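Local coordinates for histone acetyltransferase, ELP3 family (Methanocaldococcus infernus, PDB 6IA8), which acetylates the wobble uridine of tRNA from acetyl-CoA, using a radical S-adenosylmethionine domain and a [4Fe-4S] cluster to form 5-carboxymethyluridine, at residues M441-L446 with K488-T493; K434-K439 with G511-K516; Q218-E223 with K268-E273. All blocks are in the same frame, centred on the assembly; numbering follows the deposited sequence.

How the interactions relate
Interactions 1 and 2 lie in the acetyltransferase domain, their centres about 8 Å apart, and share one mixed sheet in which strand 489-492 sits between strands 440-448 and 513-517. Along the chain, interaction 1 is nested within the loop closed by interaction 2, and the two touch: Val492 N meets Met514 O and Lys488 N meets Lys439 O. Interaction 3 comes earlier, in the radical SAM domain, where it packs helix 264-276 on the loop after strand 212-218; its centre is about 30 Å from that of interaction 1 and 34 Å from that of interaction 2. Thr493, Tyr513 and Arg444 bond Gly248, Ser247 and Asp283 respectively, so interactions 1 and 2 lie where the two domains meet.

Interaction 1: residues M441-L446 with K488-T493; sequences MLVRQL and KKILVT
The flat groups that join Met441-Val443 to Lys489-Thr493 are the peptide units of two parallel strands, bonded through their N-H and C=O edges; Met441, Val443, Ile490 and Val492 stand on one face of the sheet, Leu442 and Leu491 on the other. Four nearly straight bonds (160-165° at H) of 2.8 to 3.0 Å run to and fro: Met441 N to Lys489 O, Leu491 N to Met441 O, Val443 N to Leu491 O and Thr493 N to Val443 O. On the first face Val443 CG2, anti to its carbonyl carbon, meets Ile490 CD1 at 3.6 Å, while Val443 CB rests on Val492 CG2 at 3.9 Å. On the opposite face Leu442 CD2 meets Leu491 CB at 4.1 Å. Beyond Val443 the strands part, near a classic beta bulge of Arg444 and Gln445 opposite Arg424. Such splaying is characteristic of the GNAT fold and consistent with a cleft for acetyl-CoA here; Gln445 and Leu446 probably bind it, as in relatives. Arg444 turns away to Asp283 and Glu406, and Thr493 OG1 bonds Gly248 O. Backbone bonds thus join the pair between apolar side chains, whereas the peptides past Val443 part from strand 489-492, consistent with ligand use.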
ATOM      1  N   MET A 441      -9.685  19.565  -2.325  1.00 33.68           N
ATOM      2  CA  MET A 441      -9.040  18.499  -3.082  1.00 32.34           C
ATOM      3  C   MET A 441      -8.071  17.758  -2.166  1.00 35.51           C
ATOM      4  O   MET A 441      -7.460  18.360  -1.284  1.00 33.83           O
ATOM      5  CB  MET A 441      -8.285  19.063  -4.291  1.00 38.71           C
ATOM      6  CG  MET A 441      -8.241  18.129  -5.498  1.00 42.30           C
ATOM      7  SD  MET A 441      -9.658  18.418  -6.629  1.00 41.09           S
ATOM      8  CE  MET A 441      -9.249  17.200  -7.862  1.00 41.48           C
ATOM      9  N   LEU A 442      -7.917  16.451  -2.377  1.00 32.43           N
ATOM     10  CA  LEU A 442      -7.073  15.624  -1.518  1.00 32.29           C
ATOM     11  C   LEU A 442      -5.847  15.101  -2.264  1.00 30.66           C
ATOM     12  O   LEU A 442      -5.979  14.467  -3.320  1.00 30.72           O
ATOM     13  CB  LEU A 442      -7.862  14.428  -0.974  1.00 30.04           C
ATOM     14  CG  LEU A 442      -9.208  14.720  -0.282  1.00 34.74           C
ATOM     15  CD1 LEU A 442      -9.888  13.393   0.044  1.00 32.66           C
ATOM     16  CD2 LEU A 442      -8.980  15.522   0.977  1.00 34.78           C
ATOM     17  N   VAL A 443      -4.665  15.318  -1.685  1.00 28.69           N
ATOM     18  CA  VAL A 443      -3.440  14.656  -2.128  1.00 28.22           C
ATOM     19  C   VAL A 443      -3.291  13.416  -1.255  1.00 31.94           C
ATOM     20  O   VAL A 443      -2.865  13.502  -0.107  1.00 30.47           O
ATOM     21  CB  VAL A 443      -2.220  15.568  -2.025  1.00 32.37           C
ATOM     22  CG1 VAL A 443      -0.999  14.768  -2.384  1.00 29.72           C
ATOM     23  CG2 VAL A 443      -2.397  16.769  -2.961  1.00 34.53           C
ATOM     24  N   ARG A 444      -3.667  12.261  -1.792  1.00 26.09           N
ATOM     25  CA  ARG A 444      -3.616  11.016  -1.033  1.00 28.20           C
ATOM     26  C   ARG A 444      -2.229  10.402  -0.982  1.00 33.10           C
ATOM     27  O   ARG A 444      -1.933   9.636  -0.056  1.00 26.57           O
ATOM     28  CB  ARG A 444      -4.597  10.011  -1.631  1.00 29.16           C
ATOM     29  CG  ARG A 444      -6.031  10.589  -1.756  1.00 33.30           C
ATOM     30  CD  ARG A 444      -7.071   9.489  -1.979  1.00 30.79           C
ATOM     31  NE  ARG A 444      -6.912   8.832  -3.253  1.00 27.47           N
ATOM     32  CZ  ARG A 444      -6.343   7.651  -3.451  1.00 29.61           C
ATOM     33  NH1 ARG A 444      -6.237   7.199  -4.697  1.00 28.82           N
ATOM     34  NH2 ARG A 444      -5.929   6.916  -2.423  1.00 27.02           N
ATOM     35  N   GLN A 445      -1.368  10.732  -1.931  1.00 28.12           N
ATOM     36  CA  GLN A 445      -0.022  10.191  -1.916  1.00 26.50           C
ATOM     37  C   GLN A 445       0.862  11.041  -2.811  1.00 30.13           C
ATOM     38  O   GLN A 445       0.413  11.492  -3.860  1.00 27.66           O
ATOM     39  CB  GLN A 445       0.002   8.751  -2.433  1.00 31.97           C
ATOM     40  CG  GLN A 445       1.410   8.119  -2.496  1.00 35.21           C
ATOM     41  CD  GLN A 445       1.374   6.608  -2.645  1.00 40.17           C
ATOM     42  OE1 GLN A 445       0.418   6.048  -3.199  1.00 35.20           O
ATOM     43  NE2 GLN A 445       2.397   5.929  -2.101  1.00 36.80           N
ATOM     44  N   LEU A 446       2.106  11.242  -2.392  1.00 29.89           N
ATOM     45  CA  LEU A 446       3.179  11.778  -3.226  1.00 30.87           C
ATOM     46  C   LEU A 446       4.358  10.847  -3.022  1.00 32.97           C
ATOM     47  O   LEU A 446       4.790  10.639  -1.884  1.00 28.59           O
ATOM     48  CB  LEU A 446       3.582  13.194  -2.829  1.00 27.76           C
ATOM     49  CG  LEU A 446       4.872  13.709  -3.464  1.00 32.74           C
ATOM     50  CD1 LEU A 446       4.765  13.807  -4.985  1.00 31.06           C
ATOM     51  CD2 LEU A 446       5.237  15.069  -2.857  1.00 39.19           C
ATOM     52  N   LYS A 488     -10.749  25.408  -3.275  1.00 37.63           N
ATOM     53  CA  LYS A 488     -10.128  26.499  -2.532  1.00 56.40           C
ATOM     54  C   LYS A 488      -9.108  26.024  -1.497  1.00 48.60           C
ATOM     55  O   LYS A 488      -8.361  26.846  -0.954  1.00 42.93           O
ATOM     56  CB  LYS A 488     -11.213  27.341  -1.838  1.00 56.87           C
ATOM     57  CG  LYS A 488     -12.210  27.994  -2.799  1.00 63.43           C
ATOM     58  CD  LYS A 488     -11.518  28.832  -3.878  1.00 94.42           C
ATOM     59  CE  LYS A 488     -10.687  29.967  -3.288  1.00124.58           C
ATOM     60  NZ  LYS A 488      -9.983  30.755  -4.345  1.00114.44           N
ATOM     61  N   LYS A 489      -9.063  24.733  -1.187  1.00 40.08           N
ATOM     62  CA  LYS A 489      -8.038  24.235  -0.286  1.00 41.91           C
ATOM     63  C   LYS A 489      -7.679  22.820  -0.700  1.00 42.80           C
ATOM     64  O   LYS A 489      -8.485  22.088  -1.294  1.00 35.08           O
ATOM     65  CB  LYS A 489      -8.470  24.279   1.187  1.00 51.09           C
ATOM     66  CG  LYS A 489      -9.526  23.287   1.594  1.00 74.95           C
ATOM     67  CD  LYS A 489      -9.828  23.444   3.087  1.00 79.97           C
ATOM     68  CE  LYS A 489     -11.052  22.661   3.513  1.00 98.10           C
ATOM     69  NZ  LYS A 489     -11.483  23.022   4.892  1.00133.29           N
ATOM     70  N   ILE A 490      -6.436  22.469  -0.409  1.00 36.28           N
ATOM     71  CA  ILE A 490      -5.870  21.182  -0.762  1.00 32.30           C
ATOM     72  C   ILE A 490      -5.314  20.589   0.523  1.00 34.76           C
ATOM     73  O   ILE A 490      -4.680  21.300   1.312  1.00 34.85           O
ATOM     74  CB  ILE A 490      -4.811  21.344  -1.870  1.00 43.61           C
ATOM     75  CG1 ILE A 490      -4.219  20.008  -2.265  1.00 44.95           C
ATOM     76  CG2 ILE A 490      -3.717  22.311  -1.475  1.00 42.70           C
ATOM     77  CD1 ILE A 490      -3.623  20.051  -3.685  1.00 48.13           C
ATOM     78  N   LEU A 491      -5.639  19.323   0.780  1.00 32.57           N
ATOM     79  CA  LEU A 491      -5.211  18.631   1.990  1.00 32.05           C
ATOM     80  C   LEU A 491      -4.345  17.437   1.625  1.00 31.08           C
ATOM     81  O   LEU A 491      -4.748  16.612   0.802  1.00 32.86           O
ATOM     82  CB  LEU A 491      -6.417  18.148   2.797  1.00 33.04           C
ATOM     83  CG  LEU A 491      -7.313  19.193   3.441  1.00 44.76           C
ATOM     84  CD1 LEU A 491      -8.503  18.479   4.107  1.00 53.79           C
ATOM     85  CD2 LEU A 491      -6.556  20.027   4.423  1.00 43.78           C
ATOM     86  N   VAL A 492      -3.198  17.303   2.291  1.00 30.11           N
ATOM     87  CA  VAL A 492      -2.251  16.229   2.030  1.00 29.52           C
ATOM     88  C   VAL A 492      -2.337  15.224   3.169  1.00 37.30           C
ATOM     89  O   VAL A 492      -2.273  15.605   4.345  1.00 30.30           O
ATOM     90  CB  VAL A 492      -0.820  16.768   1.899  1.00 32.81           C
ATOM     91  CG1 VAL A 492       0.131  15.634   1.618  1.00 37.05           C
ATOM     92  CG2 VAL A 492      -0.767  17.838   0.833  1.00 38.17           C
ATOM     93  N   THR A 493      -2.514  13.951   2.818  1.00 34.00           N
ATOM     94  CA  THR A 493      -2.295  12.846   3.750  1.00 40.52           C
ATOM     95  C   THR A 493      -0.791  12.645   3.863  1.00 37.79           C
ATOM     96  O   THR A 493      -0.134  12.252   2.899  1.00 37.46           O
ATOM     97  CB  THR A 493      -2.984  11.572   3.268  1.00 31.76           C
ATOM     98  OG1 THR A 493      -4.357  11.875   2.953  1.00 34.44           O
ATOM     99  CG2 THR A 493      -2.922  10.506   4.342  1.00 35.58           C
TER

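Interaction 2: residues K434-K439 with G511-K516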
ATOM      1  N   LYS A 434     -14.188  16.424   9.322  1.00 41.37           N
ATOM      2  CA  LYS A 434     -14.497  17.829   9.549  1.00 47.17           C
ATOM      3  C   LYS A 434     -13.670  18.736   8.651  1.00 42.97           C
ATOM      4  O   LYS A 434     -14.135  19.806   8.258  1.00 45.77           O
ATOM      5  CB  LYS A 434     -14.262  18.184  11.024  1.00 44.53           C
ATOM      6  CG  LYS A 434     -12.921  17.684  11.594  1.00 74.26           C
ATOM      7  CD  LYS A 434     -12.745  18.033  13.077  1.00 79.03           C
ATOM      8  CE  LYS A 434     -12.451  19.515  13.279  1.00 92.65           C
ATOM      9  NZ  LYS A 434     -12.041  19.819  14.688  1.00 91.48           N
ATOM     10  N   GLU A 435     -12.454  18.340   8.299  1.00 41.75           N
ATOM     11  CA  GLU A 435     -11.605  19.261   7.558  1.00 46.73           C
ATOM     12  C   GLU A 435     -11.784  19.171   6.049  1.00 47.10           C
ATOM     13  O   GLU A 435     -11.167  19.958   5.328  1.00 40.29           O
ATOM     14  CB  GLU A 435     -10.138  19.053   7.934  1.00 57.37           C
ATOM     15  CG  GLU A 435      -9.642  17.634   7.945  1.00 64.97           C
ATOM     16  CD  GLU A 435      -9.900  16.887   9.262  1.00 54.44           C
ATOM     17  OE1 GLU A 435     -10.982  16.303   9.386  1.00 42.93           O
ATOM     18  OE2 GLU A 435      -9.014  16.800  10.133  1.00 48.31           O
ATOM     19  N   ILE A 436     -12.633  18.278   5.551  1.00 42.01           N
ATOM     20  CA  ILE A 436     -12.869  18.123   4.117  1.00 41.86           C
ATOM     21  C   ILE A 436     -14.257  18.661   3.799  1.00 56.01           C
ATOM     22  O   ILE A 436     -15.258  18.119   4.272  1.00 54.02           O
ATOM     23  CB  ILE A 436     -12.759  16.658   3.675  1.00 39.47           C
ATOM     24  CG1 ILE A 436     -11.422  16.069   4.121  1.00 34.40           C
ATOM     25  CG2 ILE A 436     -12.917  16.539   2.160  1.00 43.65           C
ATOM     26  CD1 ILE A 436     -11.304  14.547   3.897  1.00 36.57           C
ATOM     27  N   ASP A 437     -14.325  19.712   2.995  1.00 48.51           N
ATOM     28  CA  ASP A 437     -15.601  20.256   2.521  1.00 67.80           C
ATOM     29  C   ASP A 437     -15.694  20.096   1.003  1.00 96.04           C
ATOM     30  O   ASP A 437     -14.822  19.504   0.365  1.00 52.94           O
ATOM     31  CB  ASP A 437     -15.782  21.727   2.925  1.00 51.85           C
ATOM     32  CG  ASP A 437     -14.662  22.616   2.441  1.00 59.90           C
ATOM     33  OD1 ASP A 437     -14.158  23.411   3.261  1.00 58.74           O
ATOM     34  OD2 ASP A 437     -14.261  22.512   1.253  1.00 51.10           O
ATOM     35  N   ASP A 438     -16.763  20.632   0.415  1.00 98.03           N
ATOM     36  CA  ASP A 438     -17.010  20.471  -1.017  1.00 62.82           C
ATOM     37  C   ASP A 438     -16.137  21.376  -1.886  1.00 45.90           C
ATOM     38  O   ASP A 438     -16.281  21.364  -3.116  1.00 40.88           O
ATOM     39  CB  ASP A 438     -18.491  20.718  -1.334  1.00 56.24           C
ATOM     40  CG  ASP A 438     -18.948  22.113  -0.960  1.00 55.02           C
ATOM     41  OD1 ASP A 438     -18.112  22.973  -0.601  1.00 59.82           O
ATOM     42  OD2 ASP A 438     -20.169  22.360  -1.007  1.00 72.44           O
ATOM     43  N   LYS A 439     -15.225  22.139  -1.284  1.00 43.09           N
ATOM     44  CA  LYS A 439     -14.227  22.907  -2.016  1.00 42.44           C
ATOM     45  C   LYS A 439     -12.817  22.427  -1.702  1.00 33.80           C
ATOM     46  O   LYS A 439     -11.849  23.169  -1.861  1.00 38.17           O
ATOM     47  CB  LYS A 439     -14.361  24.394  -1.703  1.00 48.25           C
ATOM     48  CG  LYS A 439     -15.795  24.944  -1.908  1.00 50.49           C
ATOM     49  N   GLY A 511      -6.082  19.740  11.229  1.00 44.18           N
ATOM     50  CA  GLY A 511      -6.593  18.508  11.804  1.00 41.99           C
ATOM     51  C   GLY A 511      -5.574  17.396  11.632  1.00 42.90           C
ATOM     52  O   GLY A 511      -4.440  17.466  12.124  1.00 43.43           O
ATOM     53  N   ALA A 512      -5.970  16.345  10.926  1.00 44.70           N
ATOM     54  CA  ALA A 512      -5.120  15.188  10.707  1.00 48.75           C
ATOM     55  C   ALA A 512      -4.224  15.347   9.489  1.00 46.92           C
ATOM     56  O   ALA A 512      -3.384  14.475   9.231  1.00 45.27           O
ATOM     57  CB  ALA A 512      -5.988  13.937  10.543  1.00 48.48           C
ATOM     58  N   TYR A 513      -4.376  16.435   8.743  1.00 41.94           N
ATOM     59  CA  TYR A 513      -3.719  16.591   7.456  1.00 39.01           C
ATOM     60  C   TYR A 513      -2.736  17.762   7.458  1.00 33.46           C
ATOM     61  O   TYR A 513      -2.616  18.513   8.426  1.00 36.05           O
ATOM     62  CB  TYR A 513      -4.770  16.811   6.358  1.00 33.42           C
ATOM     63  CG  TYR A 513      -5.853  15.746   6.300  1.00 40.80           C
ATOM     64  CD1 TYR A 513      -7.001  15.876   7.061  1.00 49.52           C
ATOM     65  CD2 TYR A 513      -5.719  14.614   5.501  1.00 38.32           C
ATOM     66  CE1 TYR A 513      -8.000  14.925   7.038  1.00 44.21           C
ATOM     67  CE2 TYR A 513      -6.711  13.646   5.479  1.00 33.14           C
ATOM     68  CZ  TYR A 513      -7.857  13.807   6.254  1.00 39.82           C
ATOM     69  OH  TYR A 513      -8.879  12.857   6.241  1.00 35.73           O
ATOM     70  N   MET A 514      -2.047  17.924   6.334  1.00 34.76           N
ATOM     71  CA  MET A 514      -1.276  19.125   6.041  1.00 35.02           C
ATOM     72  C   MET A 514      -2.052  19.843   4.956  1.00 38.47           C
ATOM     73  O   MET A 514      -2.444  19.224   3.963  1.00 38.94           O
ATOM     74  CB  MET A 514       0.140  18.800   5.573  1.00 35.59           C
ATOM     75  CG  MET A 514       0.992  18.140   6.642  1.00 38.03           C
ATOM     76  SD  MET A 514       1.156  19.114   8.138  1.00 41.42           S
ATOM     77  CE  MET A 514       2.225  20.469   7.509  1.00 45.20           C
ATOM     78  N   GLY A 515      -2.343  21.113   5.163  1.00 35.65           N
ATOM     79  CA  GLY A 515      -3.250  21.818   4.283  1.00 37.83           C
ATOM     80  C   GLY A 515      -2.707  23.141   3.791  1.00 42.72           C
ATOM     81  O   GLY A 515      -1.867  23.769   4.429  1.00 37.57           O
ATOM     82  N   LYS A 516      -3.218  23.562   2.632  1.00 39.82           N
ATOM     83  CA  LYS A 516      -2.923  24.876   2.075  1.00 47.73           C
ATOM     84  C   LYS A 516      -4.178  25.461   1.447  1.00 43.87           C
ATOM     85  O   LYS A 516      -4.929  24.754   0.776  1.00 39.64           O
ATOM     86  CB  LYS A 516      -1.825  24.798   1.013  1.00 51.37           C
ATOM     87  CG  LYS A 516      -1.472  26.135   0.387  1.00 76.11           C
ATOM     88  CD  LYS A 516      -0.570  25.985  -0.833  1.00 65.14           C
ATOM     89  CE  LYS A 516       0.855  25.685  -0.438  1.00 47.61           C
ATOM     90  NZ  LYS A 516       1.734  25.552  -1.628  1.00 55.75           N
TER
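Glu435 lies across Tyr513, and its side chain, which also touches Leu491 and Val510, can be followed from backbone to carboxylate. CB points toward the 511-516 segment. From there chi1 of 48° sets CG between the backbone N and the carbonyl carbon, and brings it to the edge of the tyrosine ring, 3.3 Å from Tyr513 CD1. The chain then bends at chi2 (-85°), keeping CD in the ring plane, 3.5 Å from Tyr513 CE1, with the carboxylate turned 76° from the ring. OE1 forms a salt bridge with Arg433. OE2 accepts from Ala512 N at 3.2 Å, on its anti side and somewhat out of the carboxylate plane. It also lies 3.4 Å from Gly511 CA, where a side chain would collide with it. The backbone angles of Gly511 and Ala512 fit a type II' turn, which links strands 508-510 and 513-517 as a beta hairpin. Ile436 adds CD1, 3.8 Å from Tyr513 OH; that hydroxyl donates to Ser247 O in the radical SAM region. Further along, Asp437 closes an Asx turn by accepting from Lys439 N. Replacing Glu435 with an alanine would probably leave Ala512 N without its acceptor, Arg433 without its counter-charge and the edge of Tyr513 less supported. The single carboxylate thus ties the hairpin turn to the loop before strand 440-448, and the charge of Arg433 would probably favour its ionised form.

Interaction 3: residues Q218-E223 with K268-E273; sequences QSIYNE and KKMFKE
Ile220 and Met270 are brought together by two torsions: chi1 of 65° places Ile220 CG1 between the backbone N and the carbonyl carbon, facing the helix, and chi1 of 164° extends Met270 CG away from its own backbone N toward the loop. The two side chains cross at a slant, with Ile220 CG1 and Met270 CG 3.8 Å apart. The nearly straight chi2 (166°) carries the sulfur to the loop, where Met270 SD stands 3.7 Å from Ile220 N and 3.9 Å from Ser219 CA. The bend at chi3 turns only Met270 CE, toward Gln218 O at 4.2 Å. Ile220 N is a buried amide with no hydrogen-bond partner, so the thioether covers it without satisfying it. The following N-H fares better: Tyr221 N donates to Ser219 OG at 3.1 Å, closing an ST turn, and Tyr221 itself takes the N-cap position of helix 222-227. In the partial TIM-barrel-like radical SAM core, the contact joins this loop, which leaves the C-terminal end of strand 212-218, to helix 264-276, which follows the adjacent strand 250-255. Phe271, on a different side of the helix, packs on helix 312-325. Ile220 CG1 lies against one face of the Tyr221 ring, over its centre, and Tyr221 CE2 comes to 3.9 Å from Met270 CB. The hydroxyl donates to Met266 O, one turn earlier in the helix; although Tyr221 OH is 3.3 Å from Met270 N, the angle is too poor for a bond. At the far end Ile220 CD1 rests against the carboxylate of Glu273, 3.6 Å from OE1, and the extended Glu273 chain crosses Ile220 at a slant, its CB and CG also near CD1.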
ATOM      1  N   GLN A 218      -9.962 -10.574  -0.022  1.00 31.85           N
ATOM      2  CA  GLN A 218      -9.885 -11.981  -0.403  1.00 30.41           C
ATOM      3  C   GLN A 218     -10.616 -12.225  -1.710  1.00 31.49           C
ATOM      4  O   GLN A 218      -9.975 -12.625  -2.682  1.00 33.01           O
ATOM      5  CB  GLN A 218     -10.439 -12.878   0.690  1.00 40.11           C
ATOM      6  CG  GLN A 218      -9.999 -12.532   2.108  1.00 44.96           C
ATOM      7  CD  GLN A 218      -8.524 -12.265   2.253  1.00 59.47           C
ATOM      8  OE1 GLN A 218      -7.726 -12.519   1.353  1.00 53.70           O
ATOM      9  NE2 GLN A 218      -8.155 -11.724   3.399  1.00 47.01           N
ATOM     10  N   SER A 219     -11.929 -11.952  -1.750  1.00 32.72           N
ATOM     11  CA  SER A 219     -12.765 -12.126  -2.929  1.00 39.49           C
ATOM     12  C   SER A 219     -13.816 -11.022  -2.980  1.00 31.21           C
ATOM     13  O   SER A 219     -14.245 -10.490  -1.953  1.00 34.65           O
ATOM     14  CB  SER A 219     -13.446 -13.513  -2.897  1.00 35.24           C
ATOM     15  OG  SER A 219     -14.348 -13.665  -3.964  1.00 35.82           O
ATOM     16  N   ILE A 220     -14.265 -10.713  -4.196  1.00 28.85           N
ATOM     17  CA  ILE A 220     -15.382  -9.797  -4.383  1.00 31.08           C
ATOM     18  C   ILE A 220     -16.708 -10.516  -4.627  1.00 33.72           C
ATOM     19  O   ILE A 220     -17.721  -9.852  -4.931  1.00 37.22           O
ATOM     20  CB  ILE A 220     -15.098  -8.809  -5.528  1.00 33.14           C
ATOM     21  CG1 ILE A 220     -14.997  -9.533  -6.870  1.00 39.46           C
ATOM     22  CG2 ILE A 220     -13.865  -7.993  -5.240  1.00 38.90           C
ATOM     23  CD1 ILE A 220     -15.030  -8.552  -8.079  1.00 47.21           C
ATOM     24  N   TYR A 221     -16.755 -11.842  -4.464  1.00 38.63           N
ATOM     25  CA  TYR A 221     -17.982 -12.595  -4.706  1.00 41.10           C
ATOM     26  C   TYR A 221     -18.555 -13.096  -3.384  1.00 38.65           C
ATOM     27  O   TYR A 221     -17.901 -13.869  -2.679  1.00 36.61           O
ATOM     28  CB  TYR A 221     -17.733 -13.775  -5.644  1.00 47.15           C
ATOM     29  CG  TYR A 221     -17.171 -13.380  -6.988  1.00 41.54           C
ATOM     30  CD1 TYR A 221     -17.898 -12.582  -7.846  1.00 45.76           C
ATOM     31  CD2 TYR A 221     -15.893 -13.808  -7.394  1.00 50.03           C
ATOM     32  CE1 TYR A 221     -17.372 -12.206  -9.085  1.00 52.49           C
ATOM     33  CE2 TYR A 221     -15.377 -13.452  -8.615  1.00 78.41           C
ATOM     34  CZ  TYR A 221     -16.116 -12.658  -9.458  1.00 56.07           C
ATOM     35  OH  TYR A 221     -15.603 -12.309 -10.682  1.00 59.49           O
ATOM     36  N   ASN A 222     -19.780 -12.672  -3.055  1.00 35.43           N
ATOM     37  CA  ASN A 222     -20.381 -13.067  -1.781  1.00 36.56           C
ATOM     38  C   ASN A 222     -20.553 -14.576  -1.666  1.00 38.96           C
ATOM     39  O   ASN A 222     -20.488 -15.117  -0.551  1.00 39.86           O
ATOM     40  CB  ASN A 222     -21.714 -12.348  -1.578  1.00 39.81           C
ATOM     41  CG  ASN A 222     -21.518 -10.903  -1.136  1.00 45.53           C
ATOM     42  OD1 ASN A 222     -20.470 -10.527  -0.611  1.00 44.25           O
ATOM     43  ND2 ASN A 222     -22.510 -10.092  -1.367  1.00 42.15           N
ATOM     44  N   GLU A 223     -20.764 -15.270  -2.791  1.00 43.93           N
ATOM     45  CA  GLU A 223     -20.862 -16.725  -2.743  1.00 43.99           C
ATOM     46  C   GLU A 223     -19.599 -17.326  -2.154  1.00 39.24           C
ATOM     47  O   GLU A 223     -19.668 -18.222  -1.304  1.00 40.23           O
ATOM     48  CB  GLU A 223     -21.109 -17.311  -4.134  1.00 51.33           C
ATOM     49  CG  GLU A 223     -21.191 -18.836  -4.135  1.00 59.51           C
ATOM     50  CD  GLU A 223     -20.416 -19.494  -5.288  1.00 77.43           C
ATOM     51  OE1 GLU A 223     -20.210 -20.726  -5.241  1.00 60.88           O
ATOM     52  OE2 GLU A 223     -20.009 -18.799  -6.246  1.00 54.82           O
ATOM     53  N   LYS A 268      -9.997 -14.392 -13.065  1.00 32.40           N
ATOM     54  CA  LYS A 268      -9.661 -13.396 -14.080  1.00 33.86           C
ATOM     55  C   LYS A 268     -10.703 -12.283 -14.132  1.00 35.13           C
ATOM     56  O   LYS A 268     -10.354 -11.098 -14.231  1.00 34.66           O
ATOM     57  CB  LYS A 268      -9.531 -14.074 -15.442  1.00 36.98           C
ATOM     58  CG  LYS A 268      -8.272 -14.929 -15.585  1.00 41.24           C
ATOM     59  CD  LYS A 268      -8.185 -15.544 -16.971  1.00 41.46           C
ATOM     60  CE  LYS A 268      -6.885 -16.333 -17.142  1.00 55.57           C
ATOM     61  NZ  LYS A 268      -6.817 -17.026 -18.469  1.00 61.03           N
ATOM     62  N   LYS A 269     -11.987 -12.642 -14.084  1.00 42.27           N
ATOM     63  CA  LYS A 269     -13.032 -11.623 -14.117  1.00 37.81           C
ATOM     64  C   LYS A 269     -12.972 -10.737 -12.890  1.00 33.44           C
ATOM     65  O   LYS A 269     -13.209  -9.523 -12.989  1.00 33.58           O
ATOM     66  CB  LYS A 269     -14.408 -12.280 -14.244  1.00 40.40           C
ATOM     67  CG  LYS A 269     -14.655 -12.872 -15.639  1.00 79.52           C
ATOM     68  CD  LYS A 269     -16.077 -13.388 -15.795  1.00108.01           C
ATOM     69  CE  LYS A 269     -16.400 -13.700 -17.253  1.00129.89           C
ATOM     70  NZ  LYS A 269     -16.446 -12.473 -18.096  1.00123.05           N
ATOM     71  N   MET A 270     -12.626 -11.310 -11.734  1.00 33.14           N
ATOM     72  CA  MET A 270     -12.491 -10.495 -10.534  1.00 34.90           C
ATOM     73  C   MET A 270     -11.439  -9.397 -10.729  1.00 28.83           C
ATOM     74  O   MET A 270     -11.634  -8.230 -10.344  1.00 30.16           O
ATOM     75  CB  MET A 270     -12.125 -11.384  -9.339  1.00 36.34           C
ATOM     76  CG  MET A 270     -11.592 -10.590  -8.156  1.00 39.34           C
ATOM     77  SD  MET A 270     -11.523 -11.544  -6.598  1.00 42.65           S
ATOM     78  CE  MET A 270     -10.175 -12.661  -6.882  1.00 64.45           C
ATOM     79  N   PHE A 271     -10.266  -9.772 -11.237  1.00 27.97           N
ATOM     80  CA  PHE A 271      -9.240  -8.751 -11.429  1.00 32.64           C
ATOM     81  C   PHE A 271      -9.673  -7.687 -12.432  1.00 33.46           C
ATOM     82  O   PHE A 271      -9.384  -6.488 -12.244  1.00 30.82           O
ATOM     83  CB  PHE A 271      -7.926  -9.410 -11.827  1.00 31.06           C
ATOM     84  CG  PHE A 271      -7.253 -10.099 -10.649  1.00 29.48           C
ATOM     85  CD1 PHE A 271      -6.626  -9.362  -9.659  1.00 30.57           C
ATOM     86  CD2 PHE A 271      -7.276 -11.476 -10.542  1.00 36.91           C
ATOM     87  CE1 PHE A 271      -6.041  -9.994  -8.574  1.00 35.86           C
ATOM     88  CE2 PHE A 271      -6.709 -12.123  -9.450  1.00 34.67           C
ATOM     89  CZ  PHE A 271      -6.081 -11.388  -8.473  1.00 41.39           C
ATOM     90  N   LYS A 272     -10.313  -8.100 -13.527  1.00 29.27           N
ATOM     91  CA  LYS A 272     -10.795  -7.109 -14.482  1.00 33.35           C
ATOM     92  C   LYS A 272     -11.767  -6.154 -13.792  1.00 31.72           C
ATOM     93  O   LYS A 272     -11.699  -4.924 -13.963  1.00 32.13           O
ATOM     94  CB  LYS A 272     -11.445  -7.806 -15.688  1.00 34.89           C
ATOM     95  CG  LYS A 272     -11.995  -6.866 -16.728  1.00 41.35           C
ATOM     96  CD  LYS A 272     -12.437  -7.619 -17.984  1.00 46.70           C
ATOM     97  CE  LYS A 272     -13.140  -6.696 -18.985  1.00 55.67           C
ATOM     98  NZ  LYS A 272     -13.589  -7.430 -20.199  1.00 59.91           N
ATOM     99  N   GLU A 273     -12.666  -6.713 -12.980  1.00 32.73           N
ATOM    100  CA  GLU A 273     -13.691  -5.906 -12.348  1.00 30.72           C
ATOM    101  C   GLU A 273     -13.080  -4.933 -11.358  1.00 30.52           C
ATOM    102  O   GLU A 273     -13.514  -3.784 -11.287  1.00 31.30           O
ATOM    103  CB  GLU A 273     -14.726  -6.791 -11.663  1.00 35.61           C
ATOM    104  CG  GLU A 273     -15.939  -6.037 -11.183  1.00 47.55           C
ATOM    105  CD  GLU A 273     -17.031  -6.959 -10.678  1.00 53.54           C
ATOM    106  OE1 GLU A 273     -17.018  -8.156 -11.058  1.00 47.67           O
ATOM    107  OE2 GLU A 273     -17.875  -6.484  -9.897  1.00 55.05           O
TER